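Local coordinates for DNA repair protein RecO (Deinococcus radiodurans, PDB 1U5K) that is probably involved in DNA repair and recombination by the RecF pathway, and binds a zinc ion, at residues T26-P30 with Q31-K35; Y138-L141 with G142-G145; P181-P184 with A185-D188; K220-T223 with V224-G228. All coordinates share one frame; numbering follows the deposited sequence.

Overall arrangement
The four contacts follow one another in series. Contact 1 is the hairpin of strands 23-29 and 32-38 in the N-terminal OB-fold part; the other three fall within the C-terminal RecO region. Contact 2 lies at the C-terminal part of helix 129-141 and the loop after it, contact 3 starts helix 184-192 near the zinc-binding part, and contact 4 ends helix 211-225. Contacts 2 and 4 lie about 13 Å apart between centres and touch, Leu-141 packing on Val-222 and Phe-221. Between centres, contacts 1 and 3 are about 36 Å apart, on opposite sides of the chain's centre, and contact 2 lies between them, about 17 and 20 Å away, with contact 4 about 22 Å from each.

Contact 1 (T26-P30 with Q31-K35); sequences TLLTP and QGKLK
A tight beta hairpin links strand 23-29 to strand 32-38, and Thr-29 meets Gly-32 across its type I turn. The Thr-29 hydroxyl bonds to the carbonyl of Gly-32, OG1 to O 2.7 Å, lying in the carbonyl plane on a lone pair. Its chi1 of 84° sets OG1 between the backbone N and the carbonyl carbon, and from there it also receives a weak bond from the N-H of Gln-31. Gly-32 O is thus gripped twice, since Thr-29 N donates to it as well, from above the carbonyl plane. In return Gly-32 N reaches Thr-29 O at 3.0 Å. With a valine here the hydroxyl would be gone, and the carbonyl of Gly-32 would probably lose its shorter bond and the Gln-31 N-H its weak acceptor, leaving the turn less firmly closed. Gly-32 itself has backbone angles at which a CB would strike the preceding carbonyl. Within the five-stranded sheet of the OB-fold, Leu-27 and Leu-34 form the next hydrogen-bonded pair, Leu-27 N to Leu-34 O 2.7 Å and Leu-34 N to Leu-27 O 2.9 Å. On the face carrying Leu-28 and Lys-33 the two side chains run side by side the same way, Leu-28 CD2 lying 3.6 Å from Lys-33 CG. The extended lysine carries NZ on to a salt bridge with Asp-100 and a hydrogen bond to the carbonyl of Phe-103, while Leu-28 packs on Phe-108 and Phe-116. Further along that face, Thr-26 OG1 stands 4.0 Å from CG of Lys-35, their side chains crossing obliquely.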
# COMPACT_ATOMS: atom_id res chain seq x y z
N THR A 26 -15.33 -6.36 -1.90
CA THR A 26 -15.60 -6.13 -0.50
C THR A 26 -16.66 -5.04 -0.41
O THR A 26 -16.59 -4.03 -1.11
CB THR A 26 -14.31 -5.76 0.20
OG1 THR A 26 -13.42 -6.87 0.16
CG2 THR A 26 -14.54 -5.54 1.69
N LEU A 27 -17.63 -5.25 0.47
CA LEU A 27 -18.67 -4.28 0.71
C LEU A 27 -18.70 -3.88 2.17
O LEU A 27 -18.49 -4.68 3.08
CB LEU A 27 -20.04 -4.83 0.34
CG LEU A 27 -20.36 -5.50 -1.00
CD1 LEU A 27 -21.87 -5.64 -1.03
CD2 LEU A 27 -19.91 -4.71 -2.16
N LEU A 28 -18.99 -2.60 2.39
CA LEU A 28 -19.41 -2.18 3.71
C LEU A 28 -20.93 -2.10 3.72
O LEU A 28 -21.53 -1.49 2.84
CB LEU A 28 -18.74 -0.86 4.07
CG LEU A 28 -17.21 -0.90 4.13
CD1 LEU A 28 -16.77 0.49 4.50
CD2 LEU A 28 -16.68 -1.97 5.06
N THR A 29 -21.53 -2.73 4.72
CA THR A 29 -22.97 -2.85 4.91
C THR A 29 -23.41 -2.57 6.35
O THR A 29 -22.59 -2.67 7.26
CB THR A 29 -23.48 -4.26 4.54
OG1 THR A 29 -23.33 -5.18 5.63
CG2 THR A 29 -22.70 -4.83 3.38
N PRO A 30 -24.69 -2.27 6.54
CA PRO A 30 -25.20 -2.02 7.89
C PRO A 30 -25.06 -3.21 8.83
O PRO A 30 -25.04 -3.00 10.04
CB PRO A 30 -26.65 -1.58 7.67
CG PRO A 30 -27.03 -2.03 6.33
CD PRO A 30 -25.75 -2.11 5.53
N GLN A 31 -24.87 -4.41 8.29
CA GLN A 31 -24.63 -5.59 9.10
C GLN A 31 -23.17 -6.06 9.17
O GLN A 31 -22.89 -7.15 9.65
CB GLN A 31 -25.48 -6.76 8.59
CG GLN A 31 -26.94 -6.40 8.39
CD GLN A 31 -27.78 -7.62 8.00
OE1 GLN A 31 -28.24 -7.76 6.86
NE2 GLN A 31 -27.96 -8.51 8.95
N GLY A 32 -22.24 -5.24 8.70
CA GLY A 32 -20.83 -5.58 8.80
C GLY A 32 -20.15 -5.56 7.45
O GLY A 32 -20.75 -5.27 6.42
N LYS A 33 -18.86 -5.86 7.47
CA LYS A 33 -18.08 -6.00 6.25
C LYS A 33 -18.45 -7.31 5.57
O LYS A 33 -18.64 -8.30 6.27
CB LYS A 33 -16.60 -6.07 6.61
CG LYS A 33 -15.92 -4.80 7.12
CD LYS A 33 -14.44 -5.17 7.27
CE LYS A 33 -13.70 -4.32 8.28
NZ LYS A 33 -12.23 -4.22 7.98
N LEU A 34 -18.47 -7.34 4.24
CA LEU A 34 -18.81 -8.51 3.45
C LEU A 34 -17.84 -8.65 2.28
O LEU A 34 -17.67 -7.70 1.52
CB LEU A 34 -20.24 -8.40 2.91
CG LEU A 34 -20.77 -9.46 1.94
CD1 LEU A 34 -20.74 -10.85 2.56
CD2 LEU A 34 -22.18 -9.10 1.51
N LYS A 35 -17.22 -9.81 2.16
CA LYS A 35 -16.42 -10.20 1.00
C LYS A 35 -17.16 -11.29 0.23
O LYS A 35 -17.69 -12.22 0.82
CB LYS A 35 -15.04 -10.68 1.45
CG LYS A 35 -14.02 -10.80 0.31
CD LYS A 35 -12.58 -10.71 0.81
CE LYS A 35 -11.58 -11.19 -0.24
NZ LYS A 35 -10.22 -11.50 0.28

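Contact 2 (Y138-L141 with G142-G145); sequences YKLL and GLAG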
# COMPACT_ATOMS: atom_id res chain seq x y z
N TYR A 138 -12.13 11.41 11.25
CA TYR A 138 -12.05 11.61 12.70
C TYR A 138 -13.32 11.16 13.42
O TYR A 138 -13.27 10.49 14.46
CB TYR A 138 -11.69 13.05 13.05
CG TYR A 138 -10.22 13.38 13.11
CD1 TYR A 138 -9.52 13.64 11.94
CD2 TYR A 138 -9.52 13.40 14.32
CE1 TYR A 138 -8.17 13.92 12.00
CE2 TYR A 138 -8.18 13.72 14.38
CZ TYR A 138 -7.50 13.97 13.21
OH TYR A 138 -6.16 14.30 13.19
N LYS A 139 -14.47 11.45 12.82
CA LYS A 139 -15.73 10.99 13.36
C LYS A 139 -15.82 9.48 13.48
O LYS A 139 -16.33 8.97 14.47
CB LYS A 139 -16.93 11.53 12.59
CG LYS A 139 -18.23 11.40 13.35
CD LYS A 139 -18.51 12.54 14.32
CE LYS A 139 -19.82 12.28 15.07
NZ LYS A 139 -19.92 13.04 16.33
N LEU A 140 -15.33 8.77 12.47
CA LEU A 140 -15.35 7.31 12.51
C LEU A 140 -14.50 6.76 13.65
O LEU A 140 -14.76 5.66 14.11
CB LEU A 140 -14.91 6.70 11.18
CG LEU A 140 -15.87 6.82 10.01
CD1 LEU A 140 -15.20 6.75 8.63
CD2 LEU A 140 -17.00 5.82 10.13
N LEU A 141 -13.47 7.46 14.11
CA LEU A 141 -12.73 7.03 15.28
C LEU A 141 -13.60 6.74 16.50
O LEU A 141 -13.31 5.83 17.28
CB LEU A 141 -11.65 8.03 15.67
CG LEU A 141 -10.62 8.47 14.62
CD1 LEU A 141 -9.71 9.57 15.16
CD2 LEU A 141 -9.80 7.27 14.25
N GLY A 142 -14.66 7.53 16.67
CA GLY A 142 -15.60 7.33 17.76
C GLY A 142 -16.43 6.06 17.69
O GLY A 142 -17.03 5.69 18.69
N LEU A 143 -16.50 5.41 16.53
CA LEU A 143 -17.32 4.22 16.40
C LEU A 143 -16.51 2.93 16.38
O LEU A 143 -17.05 1.83 16.35
CB LEU A 143 -18.15 4.31 15.13
CG LEU A 143 -19.08 5.51 15.03
CD1 LEU A 143 -19.69 5.56 13.64
CD2 LEU A 143 -20.14 5.46 16.10
N ALA A 144 -15.19 3.07 16.42
CA ALA A 144 -14.30 1.95 16.18
C ALA A 144 -13.68 1.55 17.51
O ALA A 144 -14.05 2.10 18.55
CB ALA A 144 -13.27 2.37 15.13
N GLY A 145 -12.73 0.62 17.45
CA GLY A 145 -12.05 0.03 18.59
C GLY A 145 -10.94 0.81 19.28
O GLY A 145 -10.58 0.51 20.43
O HOH W 1 -14.05 4.73 19.76
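Leu-143 lays its side chain beside that of Leu-140, CD1 to CD2 4.4 Å, a light apolar touch where helix 129-141 gives way to loop. Leu-143 CG, anti to the carbonyl carbon (chi1 -59°), brings CD1 alongside Leu-140, and both leucines also pack on Phe-103. The backbone does more of the joining. Leu-143 N donates to Leu-140 O at 3.0 Å, coming from above the carbonyl plane, and Gly-142 N does likewise to Lys-139 O at 3.1 Å. Each of these bonds spans three residues, so the chain is wound more tightly here than in a regular alpha helix. A third, weak bond runs from Ala-144 N to Leu-141 O at 3.4 Å. The methyl of Ala-144 turns back toward the helix, with CB 3.8 Å from Leu-140 O, and meets Phe-103 and Leu-102. Leu-141 points away from the loop and packs on Leu-218 of helix 211-225. A water lies within donating distance of Leu-141 O, at 2.8 Å, and Ala-144 O, at 2.9 Å. The three-residue bonds thus occupy carbonyls of the last turn, and the water probably helps with those of Leu-141 and Ala-144, though it has more acceptors near it than protons to give.

Contact 3 (P181-P184 with A185-D188); sequences PYPP and AVLD
With CG anti to the carbonyl carbon (chi1 -76°), Tyr-182 holds its ring beside Val-186, whose CG1 is in turn directed anti to its own backbone N (chi1 168°). The two side chains cross at about a right angle, and Val-186 CG1 comes to 3.5 Å from Tyr-182 CD2, approaching the ring obliquely. They meet at the start of helix 184-192, where Pro-183 holds the N-cap position and Pro-184 begins the helix, a place that suits proline because the first-turn backbone N needs no partner within the helix. The other branch of Val-186 serves Pro-183, CG2 to CG 3.9 Å, so the valine fits against both residues ahead of the helix. Leu-187 adds its CG at 4.0 Å from Tyr-182 CB. Outside the segments, Tyr-182 and Val-186 rest on Ala-217 and Leu-214 of helix 211-225, and the carboxylate of Asp-188 forms a salt bridge with Arg-196. The zinc ligand Cys-173 is about 10 Å from Leu-187 between side chains, so this helix start is near the site but not part of it. The first helical bonds take up the proline carbonyls: Asp-188 N meets Pro-184 O at 3.0 Å, and Leu-187 N reaches Pro-183 O, also at 3.0 Å, nearly in line with the carbonyl.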
# COMPACT_ATOMS: atom_id res chain seq x y z
N PRO A 181 3.28 24.22 20.11
CA PRO A 181 1.88 23.83 20.26
C PRO A 181 1.14 23.83 18.92
O PRO A 181 1.57 24.53 18.01
CB PRO A 181 1.32 24.88 21.21
CG PRO A 181 2.26 26.02 21.21
CD PRO A 181 3.57 25.52 20.73
N TYR A 182 0.12 22.99 18.79
CA TYR A 182 -0.78 23.12 17.66
C TYR A 182 -1.44 24.49 17.73
O TYR A 182 -1.76 24.98 18.81
CB TYR A 182 -1.87 22.06 17.75
CG TYR A 182 -1.46 20.66 17.37
CD1 TYR A 182 -1.66 19.61 18.24
CD2 TYR A 182 -0.91 20.39 16.13
CE1 TYR A 182 -1.30 18.32 17.88
CE2 TYR A 182 -0.60 19.10 15.74
CZ TYR A 182 -0.80 18.05 16.62
OH TYR A 182 -0.46 16.76 16.29
N PRO A 183 -1.68 25.11 16.57
CA PRO A 183 -2.43 26.37 16.56
C PRO A 183 -3.87 26.14 16.98
O PRO A 183 -4.37 25.00 17.00
CB PRO A 183 -2.33 26.85 15.10
CG PRO A 183 -1.94 25.68 14.31
CD PRO A 183 -1.27 24.68 15.23
N PRO A 184 -4.51 27.22 17.41
CA PRO A 184 -5.83 27.12 18.05
C PRO A 184 -6.92 26.39 17.26
O PRO A 184 -7.73 25.69 17.87
CB PRO A 184 -6.23 28.58 18.30
CG PRO A 184 -5.01 29.40 18.09
CD PRO A 184 -3.98 28.59 17.37
N ALA A 185 -7.02 26.58 15.95
CA ALA A 185 -8.10 25.93 15.20
C ALA A 185 -7.80 24.43 15.08
O ALA A 185 -8.71 23.61 15.08
CB ALA A 185 -8.24 26.56 13.81
N VAL A 186 -6.52 24.07 14.98
CA VAL A 186 -6.14 22.66 14.98
C VAL A 186 -6.49 21.98 16.30
O VAL A 186 -7.14 20.94 16.33
CB VAL A 186 -4.66 22.53 14.62
CG1 VAL A 186 -4.13 21.13 14.89
CG2 VAL A 186 -4.45 22.96 13.18
N LEU A 187 -6.17 22.64 17.40
CA LEU A 187 -6.46 22.13 18.73
C LEU A 187 -7.95 21.94 18.93
O LEU A 187 -8.41 20.96 19.50
CB LEU A 187 -5.97 23.06 19.84
CG LEU A 187 -4.66 22.70 20.53
CD1 LEU A 187 -4.43 23.74 21.65
CD2 LEU A 187 -4.69 21.27 21.03
N ASP A 188 -8.70 22.93 18.45
CA ASP A 188 -10.13 22.87 18.63
C ASP A 188 -10.74 21.69 17.88
O ASP A 188 -11.62 20.98 18.36
CB ASP A 188 -10.74 24.21 18.22
CG ASP A 188 -12.21 24.12 18.02
OD1 ASP A 188 -12.57 24.06 16.82
OD2 ASP A 188 -13.05 24.03 18.93

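Contact 4 (K220-T223 with V224-G228); sequences KFVT and VQVGG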
# COMPACT_ATOMS: atom_id res chain seq x y z
N LYS A 220 -0.65 8.70 12.59
CA LYS A 220 0.11 8.21 13.72
C LYS A 220 -0.80 7.49 14.71
O LYS A 220 -0.53 6.36 15.13
CB LYS A 220 0.81 9.37 14.43
CG LYS A 220 1.76 8.98 15.56
CD LYS A 220 2.73 7.87 15.22
CE LYS A 220 3.86 8.22 14.27
NZ LYS A 220 4.84 7.08 14.33
N PHE A 221 -1.89 8.15 15.09
CA PHE A 221 -2.84 7.58 16.03
C PHE A 221 -3.38 6.24 15.55
O PHE A 221 -3.35 5.27 16.31
CB PHE A 221 -3.99 8.57 16.28
CG PHE A 221 -5.02 8.07 17.25
CD1 PHE A 221 -4.74 7.99 18.60
CD2 PHE A 221 -6.25 7.66 16.82
CE1 PHE A 221 -5.70 7.56 19.51
CE2 PHE A 221 -7.21 7.20 17.71
CZ PHE A 221 -6.93 7.16 19.06
N VAL A 222 -3.87 6.17 14.31
CA VAL A 222 -4.50 4.96 13.80
C VAL A 222 -3.50 3.80 13.72
O VAL A 222 -3.80 2.67 14.09
CB VAL A 222 -5.28 5.19 12.49
CG1 VAL A 222 -5.69 3.87 11.86
CG2 VAL A 222 -6.50 6.06 12.71
N THR A 223 -2.31 4.08 13.22
CA THR A 223 -1.24 3.12 13.06
C THR A 223 -0.75 2.63 14.42
O THR A 223 -0.44 1.46 14.54
CB THR A 223 -0.08 3.75 12.26
OG1 THR A 223 -0.49 3.93 10.89
CG2 THR A 223 1.05 2.73 12.08
N VAL A 224 -0.68 3.48 15.44
CA VAL A 224 -0.30 3.01 16.77
C VAL A 224 -1.43 2.19 17.41
O VAL A 224 -1.16 1.17 18.03
CB VAL A 224 0.16 4.14 17.69
CG1 VAL A 224 0.31 3.68 19.14
CG2 VAL A 224 1.44 4.72 17.14
N GLN A 225 -2.68 2.60 17.25
CA GLN A 225 -3.79 1.99 17.95
C GLN A 225 -4.29 0.71 17.29
O GLN A 225 -4.77 -0.19 17.98
CB GLN A 225 -4.97 2.95 18.04
CG GLN A 225 -4.79 4.21 18.89
CD GLN A 225 -5.11 3.96 20.34
OE1 GLN A 225 -6.19 3.46 20.65
NE2 GLN A 225 -4.17 4.29 21.22
N VAL A 226 -4.22 0.63 15.96
CA VAL A 226 -4.87 -0.46 15.23
C VAL A 226 -3.79 -1.26 14.54
O VAL A 226 -2.94 -0.67 13.88
CB VAL A 226 -5.84 0.04 14.15
CG1 VAL A 226 -6.45 -1.10 13.36
CG2 VAL A 226 -6.92 0.87 14.77
N GLY A 227 -3.79 -2.58 14.68
CA GLY A 227 -2.93 -3.40 13.85
C GLY A 227 -3.15 -3.31 12.35
O GLY A 227 -4.25 -3.08 11.87
N GLY A 228 -2.11 -3.59 11.57
CA GLY A 228 -2.23 -3.72 10.13
C GLY A 228 -1.13 -3.00 9.36
O GLY A 228 -0.22 -2.44 9.96
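Phe-221 carries the tight side of this contact, its ring taking Gln-225 over one face in the last turn of helix 211-225. The pairing is a CH-pi contact between residues four apart: Gln-225 CG lies 3.7 Å from the ring centroid and is offset toward the rim, with Phe-221 CE1 at 3.5 Å. Phe-221 has CG anti to the backbone N (chi1 -179°), which brings the ring up beside the next turn, while the bend of Gln-225 at chi2 brings the amide back over Phe-221, where its plane lies 4° from that of the ring. Beyond the ring the amide oxygen OE1 is bonded to the N-H of Ile-147, so the glutamine ties the helix to the loop following Gly-145. Were an alanine to replace Phe-221, the aliphatic part of Gln-225 would lose the face it rests on, and the amide would probably be freer to turn away from Ile-147. Val-222, itself buried, touches Val-226 more lightly, CG1 to CG2 4.4 Å, with Val-226 resting on Val-146 and Gln-104. The exposed side is looser. There Lys-220, bent at chi2 and chi3, crosses Val-224 with its aliphatic CD 3.9 Å from CG2. The Thr-223 hydroxyl is hydrogen-bonded to the carbonyl of Glu-219, one turn back. Regular four-residue bonds run beneath both sides, Val-224 N to Lys-220 O and Gln-225 N to Phe-221 O each at 2.9 Å. Val-226 has left helical angles, yet its N still donates to Val-222 O at 2.8 Å, tilted 24° from the carbonyl plane.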